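Local coordinates for estrogen receptor (PDB 4N1Y), which probably acts as a constitutively active transcription factor of the nuclear receptor family, without needing a hormone to switch it on, at residues B[45-55]-B[78-89]; B[205-213]-B[224-232]. All blocks are in the same frame, centred on the assembly; numbering follows the deposited sequence.

Contact 1: residues B[45-55]-B[78-89]; sequences AERELVHLINW and WMELLLLNCAFR
The guanidinium of R89 has E48 OE2 sitting 3.5 Å off one face, displaced from its middle, while the backbone C of N85 lies over the opposite face. The E48 carboxylate is tilted 43° from the guanidinium plane, and its OE1 stands 3.5 Å from R89 NH2 in a salt bridge; the attraction is electrostatic, with no directed N-H. The R89 chain runs back along its helix as far as CD, and the bend at chi3 (-57°) then turns the guanidinium inward, between the E48 carboxylate and N85; R89 NE makes a weak hydrogen bond to A99 O. M79 CB lies 4.1 Å above the W78 ring, over its centre, and W55 has L52 O in plane at its edge. Beneath the charged pair the contact is leucine packing. L82 CD2 reaches E48 CB at 3.7 Å, and its CD1 meets A45 CB. L52 CD1 rests against L81 CB at 3.7 Å, whereas its CD2 comes to N85 ND2 at 3.9 Å. L49 CD1 adds a 3.8 Å contact with W78 CB. The two segment axes approach to 10.5 Å at 105°, the crossed helix packing at the heart of a nuclear receptor ligand-binding domain; E48 and R89 occupy the positions that in vertebrate estrogen receptors hold the steroid A-ring hydroxyl; here the two meet directly, and hormone binding is not implied.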
loop_
_atom_site.group_PDB
_atom_site.type_symbol
_atom_site.label_atom_id
_atom_site.label_comp_id
_atom_site.label_asym_id
_atom_site.label_seq_id
_atom_site.Cartn_x
_atom_site.Cartn_y
_atom_site.Cartn_z
ATOM N N ALA B 45 -2.884 -19.173 -10.848
ATOM C CA ALA B 45 -3.541 -18.088 -10.148
ATOM C C ALA B 45 -5.011 -18.385 -9.967
ATOM O O ALA B 45 -5.567 -18.135 -8.903
ATOM C CB ALA B 45 -3.368 -16.803 -10.894
ATOM N N GLU B 46 -5.645 -18.912 -11.002
ATOM C CA GLU B 46 -7.071 -19.191 -10.923
ATOM C C GLU B 46 -7.408 -20.315 -9.941
ATOM O O GLU B 46 -8.425 -20.249 -9.248
ATOM C CB GLU B 46 -7.634 -19.496 -12.304
ATOM C CG GLU B 46 -8.645 -18.446 -12.682
ATOM C CD GLU B 46 -9.476 -18.800 -13.882
ATOM O OE1 GLU B 46 -10.451 -19.568 -13.730
ATOM O OE2 GLU B 46 -9.160 -18.281 -14.973
ATOM N N ARG B 47 -6.559 -21.335 -9.864
ATOM C CA ARG B 47 -6.809 -22.419 -8.921
ATOM C C ARG B 47 -6.625 -21.894 -7.494
ATOM O O ARG B 47 -7.434 -22.169 -6.615
ATOM C CB ARG B 47 -5.882 -23.600 -9.204
ATOM C CG ARG B 47 -6.067 -24.185 -10.598
ATOM C CD ARG B 47 -5.545 -25.623 -10.704
ATOM N NE ARG B 47 -4.281 -25.791 -9.985
ATOM C CZ ARG B 47 -3.892 -26.912 -9.386
ATOM N NH1 ARG B 47 -4.668 -27.992 -9.413
ATOM N NH2 ARG B 47 -2.723 -26.953 -8.763
ATOM N N GLU B 48 -5.593 -21.087 -7.276
ATOM C CA GLU B 48 -5.346 -20.549 -5.946
ATOM C C GLU B 48 -6.479 -19.559 -5.644
ATOM O O GLU B 48 -6.849 -19.347 -4.487
ATOM C CB GLU B 48 -3.943 -19.901 -5.834
ATOM C CG GLU B 48 -2.768 -20.867 -6.194
ATOM C CD GLU B 48 -1.346 -20.256 -6.116
ATOM O OE1 GLU B 48 -1.190 -19.020 -6.266
ATOM O OE2 GLU B 48 -0.370 -21.038 -5.958
ATOM N N LEU B 49 -7.047 -18.976 -6.694
ATOM C CA LEU B 49 -8.152 -18.044 -6.529
ATOM C C LEU B 49 -9.417 -18.707 -5.970
ATOM O O LEU B 49 -10.036 -18.185 -5.042
ATOM C CB LEU B 49 -8.461 -17.359 -7.860
ATOM C CG LEU B 49 -9.411 -16.159 -7.806
ATOM C CD1 LEU B 49 -8.960 -15.140 -6.772
ATOM C CD2 LEU B 49 -9.541 -15.506 -9.184
ATOM N N VAL B 50 -9.798 -19.853 -6.528
ATOM C CA VAL B 50 -10.932 -20.620 -6.012
ATOM C C VAL B 50 -10.726 -20.990 -4.545
ATOM O O VAL B 50 -11.651 -20.957 -3.744
ATOM C CB VAL B 50 -11.171 -21.902 -6.813
ATOM C CG1 VAL B 50 -12.266 -22.715 -6.166
ATOM C CG2 VAL B 50 -11.555 -21.569 -8.244
ATOM N N HIS B 51 -9.501 -21.369 -4.212
ATOM C CA HIS B 51 -9.134 -21.718 -2.850
ATOM C C HIS B 51 -9.265 -20.549 -1.880
ATOM O O HIS B 51 -9.761 -20.729 -0.771
ATOM C CB HIS B 51 -7.711 -22.261 -2.832
ATOM C CG HIS B 51 -7.594 -23.653 -3.371
ATOM N ND1 HIS B 51 -8.112 -24.752 -2.724
ATOM C CD2 HIS B 51 -7.019 -24.121 -4.503
ATOM C CE1 HIS B 51 -7.860 -25.840 -3.434
ATOM N NE2 HIS B 51 -7.198 -25.484 -4.517
ATOM N N LEU B 52 -8.826 -19.363 -2.299
ATOM C CA LEU B 52 -8.923 -18.150 -1.476
ATOM C C LEU B 52 -10.355 -17.855 -1.074
ATOM O O LEU B 52 -10.664 -17.637 0.097
ATOM C CB LEU B 52 -8.393 -16.936 -2.233
ATOM C CG LEU B 52 -6.898 -16.765 -2.422
ATOM C CD1 LEU B 52 -6.677 -15.491 -3.200
ATOM C CD2 LEU B 52 -6.193 -16.698 -1.085
ATOM N N ILE B 53 -11.212 -17.821 -2.084
ATOM C CA ILE B 53 -12.638 -17.626 -1.934
ATOM C C ILE B 53 -13.257 -18.579 -0.906
ATOM O O ILE B 53 -14.080 -18.176 -0.068
ATOM C CB ILE B 53 -13.298 -17.807 -3.294
ATOM C CG1 ILE B 53 -12.778 -16.721 -4.237
ATOM C CG2 ILE B 53 -14.830 -17.869 -3.169
ATOM C CD1 ILE B 53 -13.192 -16.912 -5.670
ATOM N N ASN B 54 -12.867 -19.847 -0.979
ATOM C CA ASN B 54 -13.368 -20.846 -0.043
ATOM C C ASN B 54 -12.791 -20.567 1.338
ATOM O O ASN B 54 -13.445 -20.718 2.375
ATOM C CB ASN B 54 -12.994 -22.252 -0.510
ATOM C CG ASN B 54 -13.791 -22.692 -1.730
ATOM O OD1 ASN B 54 -14.790 -22.067 -2.092
ATOM N ND2 ASN B 54 -13.363 -23.786 -2.358
ATOM N N TRP B 55 -11.546 -20.131 1.319
ATOM C CA TRP B 55 -10.816 -19.829 2.520
ATOM C C TRP B 55 -11.373 -18.607 3.231
ATOM O O TRP B 55 -11.506 -18.603 4.451
ATOM C CB TRP B 55 -9.350 -19.611 2.161
ATOM C CG TRP B 55 -8.606 -18.931 3.210
ATOM C CD1 TRP B 55 -8.059 -19.485 4.321
ATOM C CD2 TRP B 55 -8.362 -17.534 3.284
ATOM N NE1 TRP B 55 -7.457 -18.516 5.078
ATOM C CE2 TRP B 55 -7.632 -17.305 4.464
ATOM C CE3 TRP B 55 -8.681 -16.451 2.457
ATOM C CZ2 TRP B 55 -7.211 -16.033 4.847
ATOM C CZ3 TRP B 55 -8.261 -15.184 2.837
ATOM C CH2 TRP B 55 -7.531 -14.987 4.029
ATOM N N TRP B 78 -7.725 -9.729 -4.186
ATOM C CA TRP B 78 -7.373 -11.082 -4.615
ATOM C C TRP B 78 -5.926 -11.160 -5.055
ATOM O O TRP B 78 -5.212 -12.094 -4.684
ATOM C CB TRP B 78 -8.279 -11.555 -5.751
ATOM C CG TRP B 78 -8.229 -10.684 -6.977
ATOM C CD1 TRP B 78 -8.860 -9.482 -7.156
ATOM C CD2 TRP B 78 -7.542 -10.960 -8.202
ATOM N NE1 TRP B 78 -8.592 -8.987 -8.407
ATOM C CE2 TRP B 78 -7.779 -9.869 -9.068
ATOM C CE3 TRP B 78 -6.728 -12.009 -8.644
ATOM C CZ2 TRP B 78 -7.234 -9.802 -10.349
ATOM C CZ3 TRP B 78 -6.190 -11.937 -9.921
ATOM C CH2 TRP B 78 -6.451 -10.846 -10.756
ATOM N N MET B 79 -5.479 -10.169 -5.817
ATOM C CA MET B 79 -4.109 -10.203 -6.320
ATOM C C MET B 79 -3.083 -10.045 -5.196
ATOM O O MET B 79 -2.015 -10.656 -5.240
ATOM C CB MET B 79 -3.892 -9.126 -7.379
ATOM C CG MET B 79 -2.476 -9.082 -7.925
ATOM S SD MET B 79 -2.031 -10.597 -8.810
ATOM C CE MET B 79 -2.611 -10.172 -10.454
ATOM N N GLU B 80 -3.395 -9.207 -4.211
ATOM C CA GLU B 80 -2.507 -9.019 -3.064
ATOM C C GLU B 80 -2.347 -10.340 -2.321
ATOM O O GLU B 80 -1.239 -10.735 -1.957
ATOM C CB GLU B 80 -3.043 -7.957 -2.102
ATOM C CG GLU B 80 -3.490 -6.666 -2.749
ATOM C CD GLU B 80 -4.166 -5.717 -1.761
ATOM O OE1 GLU B 80 -3.640 -5.550 -0.639
ATOM O OE2 GLU B 80 -5.253 -5.177 -2.087
ATOM N N LEU B 81 -3.458 -11.044 -2.134
ATOM C CA LEU B 81 -3.428 -12.321 -1.441
ATOM C C LEU B 81 -2.546 -13.318 -2.180
ATOM O O LEU B 81 -1.744 -14.007 -1.563
ATOM C CB LEU B 81 -4.840 -12.873 -1.273
ATOM C CG LEU B 81 -5.670 -12.093 -0.245
ATOM C CD1 LEU B 81 -7.139 -12.524 -0.264
ATOM C CD2 LEU B 81 -5.075 -12.185 1.172
ATOM N N LEU B 82 -2.695 -13.394 -3.502
ATOM C CA LEU B 82 -1.848 -14.267 -4.296
ATOM C C LEU B 82 -0.370 -13.958 -4.067
ATOM O O LEU B 82 0.412 -14.871 -3.804
ATOM C CB LEU B 82 -2.186 -14.157 -5.776
ATOM C CG LEU B 82 -3.552 -14.707 -6.162
ATOM C CD1 LEU B 82 -3.840 -14.442 -7.621
ATOM C CD2 LEU B 82 -3.607 -16.206 -5.891
ATOM N N LEU B 83 0.002 -12.684 -4.195
ATOM C CA LEU B 83 1.396 -12.268 -4.060
ATOM C C LEU B 83 1.896 -12.427 -2.626
ATOM O O LEU B 83 3.030 -12.855 -2.400
ATOM C CB LEU B 83 1.571 -10.821 -4.511
ATOM C CG LEU B 83 1.110 -10.588 -5.953
ATOM C CD1 LEU B 83 1.386 -9.152 -6.417
ATOM C CD2 LEU B 83 1.748 -11.602 -6.898
ATOM N N LEU B 84 1.049 -12.091 -1.659
ATOM C CA LEU B 84 1.432 -12.239 -0.265
ATOM C C LEU B 84 1.779 -13.690 0.023
ATOM O O LEU B 84 2.782 -13.975 0.673
ATOM C CB LEU B 84 0.324 -11.764 0.673
ATOM C CG LEU B 84 0.687 -11.985 2.138
ATOM C CD1 LEU B 84 1.588 -10.865 2.579
ATOM C CD2 LEU B 84 -0.544 -12.039 3.020
ATOM N N ASN B 85 0.953 -14.604 -0.468
ATOM C CA ASN B 85 1.192 -16.020 -0.255
ATOM C C ASN B 85 2.479 -16.474 -0.895
ATOM O O ASN B 85 3.320 -17.119 -0.266
ATOM C CB ASN B 85 0.042 -16.846 -0.817
ATOM C CG ASN B 85 -1.199 -16.736 0.012
ATOM O OD1 ASN B 85 -1.161 -16.250 1.146
ATOM N ND2 ASN B 85 -2.315 -17.198 -0.533
ATOM N N CYS B 86 2.631 -16.097 -2.154
ATOM C CA CYS B 86 3.800 -16.453 -2.920
ATOM C C CYS B 86 5.081 -16.011 -2.229
ATOM O O CYS B 86 6.058 -16.761 -2.190
ATOM C CB CYS B 86 3.712 -15.835 -4.304
ATOM S SG CYS B 86 5.174 -16.146 -5.286
ATOM N N ALA B 87 5.058 -14.810 -1.656
ATOM C CA ALA B 87 6.188 -14.315 -0.878
ATOM C C ALA B 87 6.533 -15.281 0.247
ATOM O O ALA B 87 7.701 -15.568 0.495
ATOM C CB ALA B 87 5.891 -12.933 -0.316
ATOM N N PHE B 88 5.513 -15.762 0.943
ATOM C CA PHE B 88 5.743 -16.636 2.083
ATOM C C PHE B 88 6.186 -18.009 1.589
ATOM O O PHE B 88 7.046 -18.638 2.203
ATOM C CB PHE B 88 4.492 -16.752 2.970
ATOM C CG PHE B 88 4.761 -17.381 4.322
ATOM C CD1 PHE B 88 5.375 -16.655 5.335
ATOM C CD2 PHE B 88 4.436 -18.712 4.567
ATOM C CE1 PHE B 88 5.628 -17.230 6.579
ATOM C CE2 PHE B 88 4.696 -19.296 5.803
ATOM C CZ PHE B 88 5.297 -18.549 6.808
ATOM N N ARG B 89 5.593 -18.477 0.489
ATOM C CA ARG B 89 6.049 -19.717 -0.146
ATOM C C ARG B 89 7.521 -19.605 -0.532
ATOM O O ARG B 89 8.225 -20.608 -0.601
ATOM C CB ARG B 89 5.208 -20.062 -1.393
ATOM C CG ARG B 89 3.966 -20.914 -1.147
ATOM C CD ARG B 89 3.298 -21.358 -2.458
ATOM N NE ARG B 89 2.930 -20.224 -3.312
ATOM C CZ ARG B 89 1.744 -19.614 -3.278
ATOM N NH1 ARG B 89 0.805 -20.023 -2.436
ATOM N NH2 ARG B 89 1.490 -18.590 -4.081
#

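Contact 2: residues B[205-213]-B[224-232]; sequences GIAFFQRLK and LKEMLDAQD
L228 enters helix 205-213 as a knob in a hole formed by I206, F209, Q210 and K213. Its CB passes K213 NZ, the lysine chain sliding by in the opposite direction. With CG beside the backbone N (chi1 -72°), the branch faces the other helix and its two methyls divide the hole: CD1 lies 3.6 Å from F209 O, and CD2 meets F209 CB at 3.8 Å and Q210 CG at 3.9 Å. An alanine at this position would lose the whole branch and is likely to leave a gap among I206, F209, Q210 and K213. Two polar links lie at the rim. Q210 NE2 gives L228 O a weak but fairly straight hydrogen bond (3.3 Å, 166°), and K213 NZ forms a salt bridge with D229 OD1, whose modelled 2.3 Å is too short to trust at this resolution. L224 CD2 approaches the F209 ring at its edge, 4.3 Å from CE2, and the Q231 and I206 side chains cross at about a right angle, CG to CG2 4.0 Å. The axes pass 10.0 Å apart at 114°. The position of helix 222-229 in the chain, its leucine-rich sequence and its added contacts with helices 34-56 and 67-89 mark it as the probable counterpart of the C-terminal activation helix (helix 12) of nuclear receptors, docked here as in their active state, consistent with constitutive activity.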
loop_
_atom_site.group_PDB
_atom_site.type_symbol
_atom_site.label_atom_id
_atom_site.label_comp_id
_atom_site.label_asym_id
_atom_site.label_seq_id
_atom_site.Cartn_x
_atom_site.Cartn_y
_atom_site.Cartn_z
ATOM N N GLY B 205 0.104 -5.764 -10.439
ATOM C CA GLY B 205 -0.265 -7.104 -10.851
ATOM C C GLY B 205 -1.549 -7.123 -11.647
ATOM O O GLY B 205 -1.588 -7.623 -12.776
ATOM N N ILE B 206 -2.592 -6.534 -11.073
ATOM C CA ILE B 206 -3.895 -6.514 -11.720
ATOM C C ILE B 206 -3.834 -5.756 -13.042
ATOM O O ILE B 206 -4.344 -6.243 -14.046
ATOM C CB ILE B 206 -4.958 -5.900 -10.794
ATOM C CG1 ILE B 206 -5.339 -6.922 -9.714
ATOM C CG2 ILE B 206 -6.192 -5.457 -11.589
ATOM C CD1 ILE B 206 -6.092 -6.353 -8.567
ATOM N N ALA B 207 -3.157 -4.609 -13.056
ATOM C CA ALA B 207 -3.016 -3.833 -14.281
ATOM C C ALA B 207 -2.353 -4.656 -15.367
ATOM O O ALA B 207 -2.782 -4.624 -16.527
ATOM C CB ALA B 207 -2.231 -2.574 -14.036
ATOM N N PHE B 208 -1.305 -5.384 -15.000
ATOM C CA PHE B 208 -0.615 -6.231 -15.973
ATOM C C PHE B 208 -1.527 -7.329 -16.522
ATOM O O PHE B 208 -1.570 -7.565 -17.726
ATOM C CB PHE B 208 0.644 -6.843 -15.355
ATOM C CG PHE B 208 1.402 -7.746 -16.291
ATOM C CD1 PHE B 208 2.276 -7.211 -17.230
ATOM C CD2 PHE B 208 1.285 -9.120 -16.199
ATOM C CE1 PHE B 208 2.985 -8.026 -18.087
ATOM C CE2 PHE B 208 1.995 -9.942 -17.051
ATOM C CZ PHE B 208 2.850 -9.396 -17.992
ATOM N N PHE B 209 -2.267 -7.985 -15.638
ATOM C CA PHE B 209 -3.144 -9.067 -16.054
ATOM C C PHE B 209 -4.282 -8.539 -16.936
ATOM O O PHE B 209 -4.733 -9.231 -17.854
ATOM C CB PHE B 209 -3.687 -9.805 -14.837
ATOM C CG PHE B 209 -2.802 -10.927 -14.381
ATOM C CD1 PHE B 209 -1.507 -10.677 -13.963
ATOM C CD2 PHE B 209 -3.263 -12.230 -14.370
ATOM C CE1 PHE B 209 -0.694 -11.702 -13.547
ATOM C CE2 PHE B 209 -2.445 -13.262 -13.954
ATOM C CZ PHE B 209 -1.162 -12.996 -13.549
ATOM N N GLN B 210 -4.726 -7.310 -16.679
ATOM C CA GLN B 210 -5.752 -6.712 -17.509
ATOM C C GLN B 210 -5.237 -6.548 -18.932
ATOM O O GLN B 210 -5.970 -6.787 -19.894
ATOM C CB GLN B 210 -6.186 -5.356 -16.953
ATOM C CG GLN B 210 -6.959 -5.413 -15.647
ATOM C CD GLN B 210 -7.313 -4.029 -15.122
ATOM O OE1 GLN B 210 -6.487 -3.117 -15.147
ATOM N NE2 GLN B 210 -8.547 -3.865 -14.653
ATOM N N ARG B 211 -3.962 -6.197 -19.078
ATOM C CA ARG B 211 -3.394 -5.980 -20.407
ATOM C C ARG B 211 -3.051 -7.305 -21.078
ATOM O O ARG B 211 -3.019 -7.405 -22.298
ATOM C CB ARG B 211 -2.152 -5.095 -20.339
ATOM C CG ARG B 211 -2.421 -3.605 -20.206
ATOM C CD ARG B 211 -1.119 -2.838 -20.144
ATOM N NE ARG B 211 -0.098 -3.553 -19.392
ATOM C CZ ARG B 211 1.174 -3.174 -19.315
ATOM N NH1 ARG B 211 1.579 -2.069 -19.945
ATOM N NH2 ARG B 211 2.028 -3.879 -18.570
ATOM N N LEU B 212 -2.781 -8.317 -20.267
ATOM C CA LEU B 212 -2.645 -9.684 -20.752
ATOM C C LEU B 212 -3.964 -10.146 -21.324
ATOM O O LEU B 212 -4.014 -10.732 -22.416
ATOM C CB LEU B 212 -2.219 -10.631 -19.634
ATOM C CG LEU B 212 -0.759 -11.068 -19.645
ATOM C CD1 LEU B 212 -0.595 -12.228 -18.691
ATOM C CD2 LEU B 212 -0.309 -11.423 -21.043
ATOM N N LYS B 213 -5.024 -9.906 -20.553
ATOM C CA LYS B 213 -6.373 -10.265 -20.968
ATOM C C LYS B 213 -6.659 -9.683 -22.336
ATOM O O LYS B 213 -7.116 -10.385 -23.232
ATOM C CB LYS B 213 -7.410 -9.757 -19.964
ATOM C CG LYS B 213 -8.805 -10.299 -20.196
ATOM C CD LYS B 213 -9.737 -9.813 -19.113
ATOM C CE LYS B 213 -9.974 -8.318 -19.260
ATOM N NZ LYS B 213 -10.411 -7.698 -17.978
ATOM N N LEU B 224 -10.995 -15.709 -13.316
ATOM C CA LEU B 224 -9.943 -14.709 -13.291
ATOM C C LEU B 224 -10.400 -13.512 -14.119
ATOM O O LEU B 224 -10.154 -12.349 -13.791
ATOM C CB LEU B 224 -8.641 -15.285 -13.844
ATOM C CG LEU B 224 -7.368 -14.591 -13.390
ATOM C CD1 LEU B 224 -7.452 -14.384 -11.912
ATOM C CD2 LEU B 224 -6.165 -15.427 -13.715
ATOM N N LYS B 225 -11.058 -13.826 -15.219
ATOM C CA LYS B 225 -11.535 -12.813 -16.125
ATOM C C LYS B 225 -12.617 -11.916 -15.471
ATOM O O LYS B 225 -12.642 -10.709 -15.715
ATOM C CB LYS B 225 -12.005 -13.490 -17.402
ATOM C CG LYS B 225 -12.655 -12.614 -18.416
ATOM C CD LYS B 225 -13.370 -13.512 -19.414
ATOM C CE LYS B 225 -12.439 -14.628 -19.892
ATOM N NZ LYS B 225 -13.111 -15.594 -20.808
ATOM N N GLU B 226 -13.489 -12.472 -14.627
ATOM C CA GLU B 226 -14.489 -11.620 -13.960
ATOM C C GLU B 226 -13.771 -10.715 -12.961
ATOM O O GLU B 226 -14.153 -9.558 -12.769
ATOM C CB GLU B 226 -15.597 -12.407 -13.233
ATOM C CG GLU B 226 -16.334 -13.483 -14.037
ATOM C CD GLU B 226 -17.295 -14.324 -13.178
ATOM O OE1 GLU B 226 -16.930 -14.629 -12.025
ATOM O OE2 GLU B 226 -18.364 -14.759 -13.680
ATOM N N MET B 227 -12.752 -11.247 -12.297
ATOM C CA MET B 227 -12.004 -10.445 -11.341
ATOM C C MET B 227 -11.358 -9.243 -12.009
ATOM O O MET B 227 -11.310 -8.155 -11.434
ATOM C CB MET B 227 -10.942 -11.288 -10.642
ATOM C CG MET B 227 -11.562 -12.428 -9.900
ATOM S SD MET B 227 -12.622 -11.813 -8.579
ATOM C CE MET B 227 -11.435 -11.581 -7.275
ATOM N N LEU B 228 -10.891 -9.431 -13.235
ATOM C CA LEU B 228 -10.207 -8.354 -13.928
ATOM C C LEU B 228 -11.217 -7.296 -14.349
ATOM O O LEU B 228 -10.945 -6.098 -14.258
ATOM C CB LEU B 228 -9.442 -8.902 -15.130
ATOM C CG LEU B 228 -8.211 -9.707 -14.709
ATOM C CD1 LEU B 228 -7.530 -10.341 -15.902
ATOM C CD2 LEU B 228 -7.233 -8.852 -13.919
ATOM N N ASP B 229 -12.395 -7.746 -14.770
ATOM C CA ASP B 229 -13.416 -6.832 -15.274
ATOM C C ASP B 229 -14.200 -6.135 -14.164
ATOM O O ASP B 229 -15.023 -5.264 -14.436
ATOM C CB ASP B 229 -14.386 -7.588 -16.192
ATOM C CG ASP B 229 -13.731 -8.047 -17.494
ATOM O OD1 ASP B 229 -12.725 -7.439 -17.921
ATOM O OD2 ASP B 229 -14.221 -9.025 -18.095
ATOM N N ALA B 230 -13.917 -6.508 -12.921
ATOM C CA ALA B 230 -14.489 -5.867 -11.736
ATOM C C ALA B 230 -13.854 -4.506 -11.459
ATOM O O ALA B 230 -14.382 -3.718 -10.680
ATOM C CB ALA B 230 -14.361 -6.771 -10.522
ATOM N N GLN B 231 -12.707 -4.244 -12.077
ATOM C CA GLN B 231 -12.114 -2.920 -11.999
ATOM C C GLN B 231 -12.529 -2.097 -13.219
ATOM O O GLN B 231 -13.661 -1.607 -13.294
ATOM C CB GLN B 231 -10.583 -2.989 -11.933
ATOM C CG GLN B 231 -9.854 -3.986 -10.968
ATOM C CD GLN B 231 -10.655 -4.579 -9.811
ATOM O OE1 GLN B 231 -11.498 -3.919 -9.195
ATOM N NE2 GLN B 231 -10.339 -5.833 -9.472
ATOM N N ASP B 232 -11.612 -1.946 -14.169
ATOM C CA ASP B 232 -11.867 -1.123 -15.348
ATOM C C ASP B 232 -10.823 -1.405 -16.431
ATOM O O ASP B 232 -10.892 -2.417 -17.137
ATOM C CB ASP B 232 -11.863 0.367 -14.967
ATOM C CG ASP B 232 -12.317 1.276 -16.103
ATOM O OD1 ASP B 232 -12.732 0.771 -17.169
ATOM O OD2 ASP B 232 -12.254 2.511 -15.918
#

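Overall arrangement
From the N terminus, the chain leaves helix 34-56, turns through residues 57-66 and comes back along helix 67-89, so that 22 residues separate the two segments of contact 1, whose centre lies about 5 Å from that of the chain. Much later, helix 187-215 leads through a six-residue connection (216-221) into helix 222-229, closing contact 2 near the C terminus. The loops follow in series, neither nested nor crossed, yet the contact centres are only about 15 Å apart. Packing joins them directly: L224 touches E46 and W78, M227 meets W78, and M79 lies against G205. Helix 222-229 is thereby held against both helices of contact 1 as well as helix 187-215.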